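Local coordinates for protein acid phosphatase (Bacillus anthracis, PDB 2I33) that probably hydrolyses phosphate monoesters at acid pH as a class C acid phosphatase of the HAD superfamily, with a magnesium ion bound in its active site, at residues D65-Q77 against Y89-L103. Residues are numbered along the deposited sequence; the frame is centred on the assembly and turned at random.
Sequences DLDETVLDNSPHQ and YKWDDWINKAEAEAL. With MG (magnesium ion), chain C.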
loop_
_atom_site.group_PDB
_atom_site.type_symbol
_atom_site.label_atom_id
_atom_site.label_comp_id
_atom_site.label_asym_id
_atom_site.label_seq_id
_atom_site.Cartn_x
_atom_site.Cartn_y
_atom_site.Cartn_z
ATOM N N ASP A 65 15.530 -1.723 -1.357
ATOM C CA ASP A 65 15.434 -2.782 -0.412
ATOM C C ASP A 65 15.139 -4.073 -1.196
ATOM O O ASP A 65 14.734 -4.007 -2.351
ATOM C CB ASP A 65 14.269 -2.416 0.516
ATOM C CG ASP A 65 13.928 -3.469 1.452
ATOM O OD1 ASP A 65 14.838 -3.961 2.154
ATOM O OD2 ASP A 65 12.713 -3.828 1.441
ATOM N N LEU A 66 15.300 -5.236 -0.551
ATOM C CA LEU A 66 15.001 -6.500 -1.218
ATOM C C LEU A 66 13.680 -7.055 -0.769
ATOM O O LEU A 66 12.769 -7.149 -1.555
ATOM C CB LEU A 66 16.092 -7.542 -1.040
ATOM C CG LEU A 66 17.357 -7.275 -1.882
ATOM C CD1 LEU A 66 18.413 -8.256 -1.580
ATOM C CD2 LEU A 66 17.023 -7.337 -3.371
ATOM N N ASP A 67 13.579 -7.404 0.502
ATOM C CA ASP A 67 12.415 -8.155 0.977
ATOM C C ASP A 67 11.202 -7.234 0.998
ATOM O O ASP A 67 11.181 -6.183 1.637
ATOM C CB ASP A 67 12.692 -8.783 2.343
ATOM C CG ASP A 67 13.844 -9.775 2.288
ATOM O OD1 ASP A 67 13.847 -10.612 1.377
ATOM O OD2 ASP A 67 14.782 -9.679 3.132
ATOM N N GLU A 68 10.173 -7.676 0.307
ATOM C CA GLU A 68 8.929 -6.921 0.167
ATOM C C GLU A 68 9.087 -5.631 -0.669
ATOM O O GLU A 68 8.194 -4.775 -0.675
ATOM C CB GLU A 68 8.260 -6.682 1.500
ATOM C CG GLU A 68 7.492 -7.913 2.022
ATOM C CD GLU A 68 8.238 -9.226 1.964
ATOM O OE1 GLU A 68 9.082 -9.486 2.847
ATOM O OE2 GLU A 68 7.921 -10.015 1.032
ATOM N N THR A 69 10.171 -5.553 -1.419
ATOM C CA THR A 69 10.357 -4.509 -2.390
ATOM C C THR A 69 10.647 -5.113 -3.755
ATOM O O THR A 69 9.957 -4.803 -4.727
ATOM C CB THR A 69 11.491 -3.566 -1.953
ATOM O OG1 THR A 69 11.109 -2.939 -0.723
ATOM C CG2 THR A 69 11.733 -2.558 -3.002
ATOM N N VAL A 70 11.636 -6.016 -3.811
ATOM C CA VAL A 70 12.000 -6.775 -5.007
ATOM C C VAL A 70 11.577 -8.241 -4.850
ATOM O O VAL A 70 11.047 -8.826 -5.768
ATOM C CB VAL A 70 13.503 -6.707 -5.313
ATOM C CG1 VAL A 70 13.848 -7.554 -6.490
ATOM C CG2 VAL A 70 13.931 -5.242 -5.530
ATOM N N LEU A 71 11.852 -8.824 -3.694
ATOM C CA LEU A 71 11.562 -10.244 -3.451
ATOM C C LEU A 71 10.393 -10.431 -2.508
ATOM O O LEU A 71 10.299 -9.798 -1.458
ATOM C CB LEU A 71 12.804 -10.931 -2.850
ATOM C CG LEU A 71 14.049 -10.973 -3.758
ATOM C CD1 LEU A 71 15.247 -11.564 -3.008
ATOM C CD2 LEU A 71 13.802 -11.685 -5.052
ATOM N N ASP A 72 9.529 -11.358 -2.888
ATOM C CA ASP A 72 8.309 -11.658 -2.171
ATOM C C ASP A 72 8.531 -12.801 -1.173
ATOM O O ASP A 72 8.695 -13.950 -1.561
ATOM C CB ASP A 72 7.248 -12.045 -3.178
ATOM C CG ASP A 72 5.902 -12.281 -2.558
ATOM O OD1 ASP A 72 5.794 -12.378 -1.313
ATOM O OD2 ASP A 72 4.944 -12.373 -3.352
ATOM N N ASN A 73 8.520 -12.467 0.116
ATOM C CA ASN A 73 8.703 -13.482 1.167
ATOM C C ASN A 73 7.422 -13.876 1.820
ATOM O O ASN A 73 7.411 -14.539 2.884
ATOM C CB ASN A 73 9.662 -12.955 2.210
ATOM C CG ASN A 73 10.932 -12.578 1.611
ATOM O OD1 ASN A 73 11.722 -13.433 1.206
ATOM N ND2 ASN A 73 11.148 -11.293 1.507
ATOM N N SER A 74 6.303 -13.527 1.210
ATOM C CA SER A 74 5.058 -13.831 1.862
ATOM C C SER A 74 4.857 -15.345 2.106
ATOM O O SER A 74 4.187 -15.683 3.084
ATOM C CB SER A 74 3.879 -13.174 1.145
ATOM O OG SER A 74 3.747 -13.708 -0.130
ATOM N N PRO A 75 5.426 -16.265 1.273
ATOM C CA PRO A 75 5.262 -17.692 1.650
ATOM C C PRO A 75 5.803 -18.025 3.032
ATOM O O PRO A 75 5.316 -18.948 3.684
ATOM C CB PRO A 75 6.057 -18.438 0.593
ATOM C CG PRO A 75 6.008 -17.490 -0.615
ATOM C CD PRO A 75 6.119 -16.136 -0.031
ATOM N N HIS A 76 6.805 -17.279 3.470
ATOM C CA HIS A 76 7.292 -17.494 4.822
ATOM C C HIS A 76 6.278 -17.024 5.870
ATOM O O HIS A 76 6.030 -17.689 6.889
ATOM C CB HIS A 76 8.626 -16.834 5.049
ATOM C CG HIS A 76 9.132 -17.049 6.424
ATOM N ND1 HIS A 76 8.804 -16.214 7.462
ATOM C CD2 HIS A 76 9.861 -18.060 6.958
ATOM C CE1 HIS A 76 9.340 -16.683 8.576
ATOM N NE2 HIS A 76 9.989 -17.797 8.295
ATOM N N GLN A 77 5.670 -15.872 5.626
ATOM C CA GLN A 77 4.662 -15.361 6.550
ATOM C C GLN A 77 3.461 -16.306 6.601
ATOM O O GLN A 77 2.909 -16.560 7.676
ATOM C CB GLN A 77 4.234 -13.957 6.160
ATOM C CG GLN A 77 5.382 -12.943 6.113
ATOM C CD GLN A 77 6.032 -12.674 7.452
ATOM O OE1 GLN A 77 7.193 -13.053 7.689
ATOM N NE2 GLN A 77 5.301 -12.031 8.338
ATOM N N TYR A 89 11.223 -17.850 12.924
ATOM C CA TYR A 89 11.185 -19.310 12.820
ATOM C C TYR A 89 11.280 -19.714 11.361
ATOM O O TYR A 89 10.472 -19.254 10.562
ATOM C CB TYR A 89 9.878 -19.808 13.372
ATOM C CG TYR A 89 9.719 -21.300 13.299
ATOM C CD1 TYR A 89 10.523 -22.131 14.055
ATOM C CD2 TYR A 89 8.759 -21.878 12.480
ATOM C CE1 TYR A 89 10.368 -23.504 14.038
ATOM C CE2 TYR A 89 8.599 -23.265 12.465
ATOM C CZ TYR A 89 9.408 -24.058 13.216
ATOM O OH TYR A 89 9.273 -25.441 13.225
ATOM N N LYS A 90 12.289 -20.530 11.056
ATOM C CA LYS A 90 12.547 -21.040 9.696
ATOM C C LYS A 90 12.754 -19.940 8.642
ATOM O O LYS A 90 12.667 -20.173 7.440
ATOM C CB LYS A 90 11.476 -22.085 9.327
ATOM C CG LYS A 90 11.609 -23.326 10.173
ATOM C CD LYS A 90 10.736 -24.473 9.727
ATOM C CE LYS A 90 11.124 -25.740 10.484
ATOM N NZ LYS A 90 10.311 -26.967 10.186
ATOM N N TRP A 91 13.102 -18.724 9.076
ATOM C CA TRP A 91 13.412 -17.676 8.127
ATOM C C TRP A 91 14.682 -18.015 7.351
ATOM O O TRP A 91 14.727 -17.897 6.122
ATOM C CB TRP A 91 13.558 -16.342 8.842
ATOM C CG TRP A 91 13.972 -15.249 7.950
ATOM C CD1 TRP A 91 15.178 -14.636 7.921
ATOM C CD2 TRP A 91 13.166 -14.612 6.966
ATOM N NE1 TRP A 91 15.185 -13.656 6.941
ATOM C CE2 TRP A 91 13.959 -13.623 6.341
ATOM C CE3 TRP A 91 11.858 -14.788 6.530
ATOM C CZ2 TRP A 91 13.467 -12.812 5.308
ATOM C CZ3 TRP A 91 11.379 -13.989 5.536
ATOM C CH2 TRP A 91 12.177 -13.012 4.925
ATOM N N ASP A 92 15.721 -18.449 8.046
ATOM C CA ASP A 92 16.958 -18.812 7.352
ATOM C C ASP A 92 16.735 -19.969 6.393
ATOM O O ASP A 92 17.319 -19.982 5.290
ATOM C CB ASP A 92 18.050 -19.158 8.343
ATOM C CG ASP A 92 18.571 -17.925 9.072
ATOM O OD1 ASP A 92 18.106 -16.808 8.717
ATOM O OD2 ASP A 92 19.440 -18.118 9.969
ATOM N N ASP A 93 15.910 -20.931 6.802
ATOM C CA ASP A 93 15.540 -22.049 5.918
ATOM C C ASP A 93 14.924 -21.502 4.622
ATOM O O ASP A 93 15.295 -21.900 3.515
ATOM C CB ASP A 93 14.553 -23.003 6.600
ATOM C CG ASP A 93 15.195 -23.889 7.673
ATOM O OD1 ASP A 93 16.432 -23.860 7.881
ATOM O OD2 ASP A 93 14.438 -24.687 8.272
ATOM N N TRP A 94 13.994 -20.580 4.788
ATOM C CA TRP A 94 13.358 -19.908 3.659
ATOM C C TRP A 94 14.381 -19.185 2.776
ATOM O O TRP A 94 14.408 -19.361 1.544
ATOM C CB TRP A 94 12.335 -18.921 4.193
ATOM C CG TRP A 94 11.838 -17.969 3.170
ATOM C CD1 TRP A 94 12.064 -16.638 3.126
ATOM C CD2 TRP A 94 11.089 -18.286 1.994
ATOM N NE1 TRP A 94 11.470 -16.077 2.010
ATOM C CE2 TRP A 94 10.896 -17.075 1.278
ATOM C CE3 TRP A 94 10.592 -19.461 1.451
ATOM C CZ2 TRP A 94 10.169 -17.023 0.083
ATOM C CZ3 TRP A 94 9.894 -19.399 0.263
ATOM C CH2 TRP A 94 9.699 -18.200 -0.409
ATOM N N ILE A 95 15.218 -18.364 3.381
ATOM C CA ILE A 95 16.244 -17.649 2.596
ATOM C C ILE A 95 17.124 -18.618 1.812
ATOM O O ILE A 95 17.423 -18.379 0.628
ATOM C CB ILE A 95 17.092 -16.782 3.517
ATOM C CG1 ILE A 95 16.235 -15.644 4.081
ATOM C CG2 ILE A 95 18.340 -16.265 2.768
ATOM C CD1 ILE A 95 15.799 -14.585 3.116
ATOM N N ASN A 96 17.534 -19.704 2.445
ATOM C CA ASN A 96 18.382 -20.670 1.784
ATOM C C ASN A 96 17.750 -21.348 0.580
ATOM O O ASN A 96 18.462 -21.780 -0.332
ATOM C CB ASN A 96 18.816 -21.713 2.788
ATOM C CG ASN A 96 19.873 -21.193 3.695
ATOM O OD1 ASN A 96 20.618 -20.302 3.312
ATOM N ND2 ASN A 96 19.994 -21.775 4.885
ATOM N N LYS A 97 16.433 -21.481 0.587
ATOM C CA LYS A 97 15.738 -22.078 -0.548
ATOM C C LYS A 97 15.869 -21.176 -1.768
ATOM O O LYS A 97 15.820 -21.661 -2.911
ATOM C CB LYS A 97 14.266 -22.298 -0.230
ATOM C CG LYS A 97 14.029 -23.367 0.829
ATOM C CD LYS A 97 12.612 -23.893 0.733
ATOM C CE LYS A 97 12.516 -24.964 -0.357
ATOM N NZ LYS A 97 11.206 -24.829 -1.029
ATOM N N ALA A 98 16.005 -19.870 -1.533
ATOM C CA ALA A 98 16.354 -18.910 -2.607
ATOM C C ALA A 98 15.331 -18.983 -3.738
ATOM O O ALA A 98 15.659 -18.991 -4.928
ATOM C CB ALA A 98 17.753 -19.213 -3.100
ATOM N N GLU A 99 14.078 -19.014 -3.335
ATOM C CA GLU A 99 12.973 -19.184 -4.260
ATOM C C GLU A 99 11.907 -18.105 -4.160
ATOM O O GLU A 99 10.820 -18.294 -4.702
ATOM C CB GLU A 99 12.347 -20.565 -4.063
ATOM C CG GLU A 99 11.661 -20.738 -2.730
ATOM C CD GLU A 99 11.029 -22.107 -2.554
ATOM O OE1 GLU A 99 11.561 -23.084 -3.128
ATOM O OE2 GLU A 99 9.979 -22.203 -1.867
ATOM N N ALA A 100 12.192 -16.974 -3.504
ATOM C CA ALA A 100 11.233 -15.873 -3.461
ATOM C C ALA A 100 11.034 -15.393 -4.901
ATOM O O ALA A 100 11.989 -15.304 -5.682
ATOM C CB ALA A 100 11.737 -14.721 -2.635
ATOM N N GLU A 101 9.793 -15.117 -5.240
ATOM C CA GLU A 101 9.473 -14.516 -6.518
ATOM C C GLU A 101 9.734 -13.015 -6.525
ATOM O O GLU A 101 9.615 -12.339 -5.506
ATOM C CB GLU A 101 7.993 -14.720 -6.803
ATOM C CG GLU A 101 7.592 -16.137 -6.990
ATOM C CD GLU A 101 6.149 -16.219 -7.454
ATOM O OE1 GLU A 101 5.256 -15.828 -6.667
ATOM O OE2 GLU A 101 5.924 -16.642 -8.613
ATOM N N ALA A 102 10.025 -12.468 -7.709
ATOM C CA ALA A 102 10.129 -11.027 -7.873
ATOM C C ALA A 102 8.751 -10.401 -7.785
ATOM O O ALA A 102 7.762 -10.939 -8.283
ATOM C CB ALA A 102 10.751 -10.656 -9.201
ATOM N N LEU A 103 8.709 -9.235 -7.178
ATOM C CA LEU A 103 7.487 -8.495 -6.999
ATOM C C LEU A 103 7.102 -7.779 -8.292
ATOM O O LEU A 103 7.944 -7.497 -9.155
ATOM C CB LEU A 103 7.617 -7.566 -5.804
ATOM C CG LEU A 103 7.551 -8.286 -4.455
ATOM C CD1 LEU A 103 8.213 -7.541 -3.290
ATOM C CD2 LEU A 103 6.124 -8.626 -4.121
HETATM MG MG MG C . 11.766 -4.706 3.080
HETATM O O HOH W 1 13.453 -5.844 3.913
HETATM O O HOH W 2 7.691 -15.703 -3.334
HETATM O O HOH W 3 5.135 -15.338 -4.093
HETATM O O HOH W 4 12.464 -3.063 4.225
HETATM O O HOH W 5 10.679 -5.391 4.396
#
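His-76 packs against both Trp-91 and Trp-94, and this aromatic cluster is a tightly packed part of the contact. The CE3 edge of Trp-91 points onto one face of the imidazole, with ring planes 89° apart. CB of His-76 in turn sits over the five-membered ring of Trp-94 in a CH-pi contact. CG is anti to the backbone N (chi1 -180°), which brings NE2 to the carbonyl of Tyr-89, just ahead of helix 91-97; NE2 donates to Tyr-89 O at 2.7 Å. Trp-94 NE1 gives a nearly straight bond (170°) to a lone pair of Asn-73 OD1, 2.8 Å away. The amide stands almost upright to the indole. Its ND2 is shared between Asp-67 OD1 and Glu-68 OE1, which also binds Tyr-219, so both ends of the amide are held. Pro-75 packs on Trp-94 CH2, and Phe-249 of the second subunit touches this group. Buried Leu-103 is packed as closely: CD1 meets the Glu-68/Thr-69 backbone, and N bonds to Val-70 O at 2.8 Å.

The side at exposed Glu-101 is looser and wetter. One water joins Asp-72 O to Glu-101 N. Another bonds Glu-101 OE1 but only weakly Asp-72 OD2.

Asp-65 OD2 and Asp-67 O bind magnesium with Asp-180. From this loop the chain runs into a weakly bonded antiparallel pairing, Leu-71 with Ala-102. The cluster packs beside the loop, Trp-91 CZ2 near Asp-67 OD2, next to the DxDxT metal-site signature of HAD phosphatases.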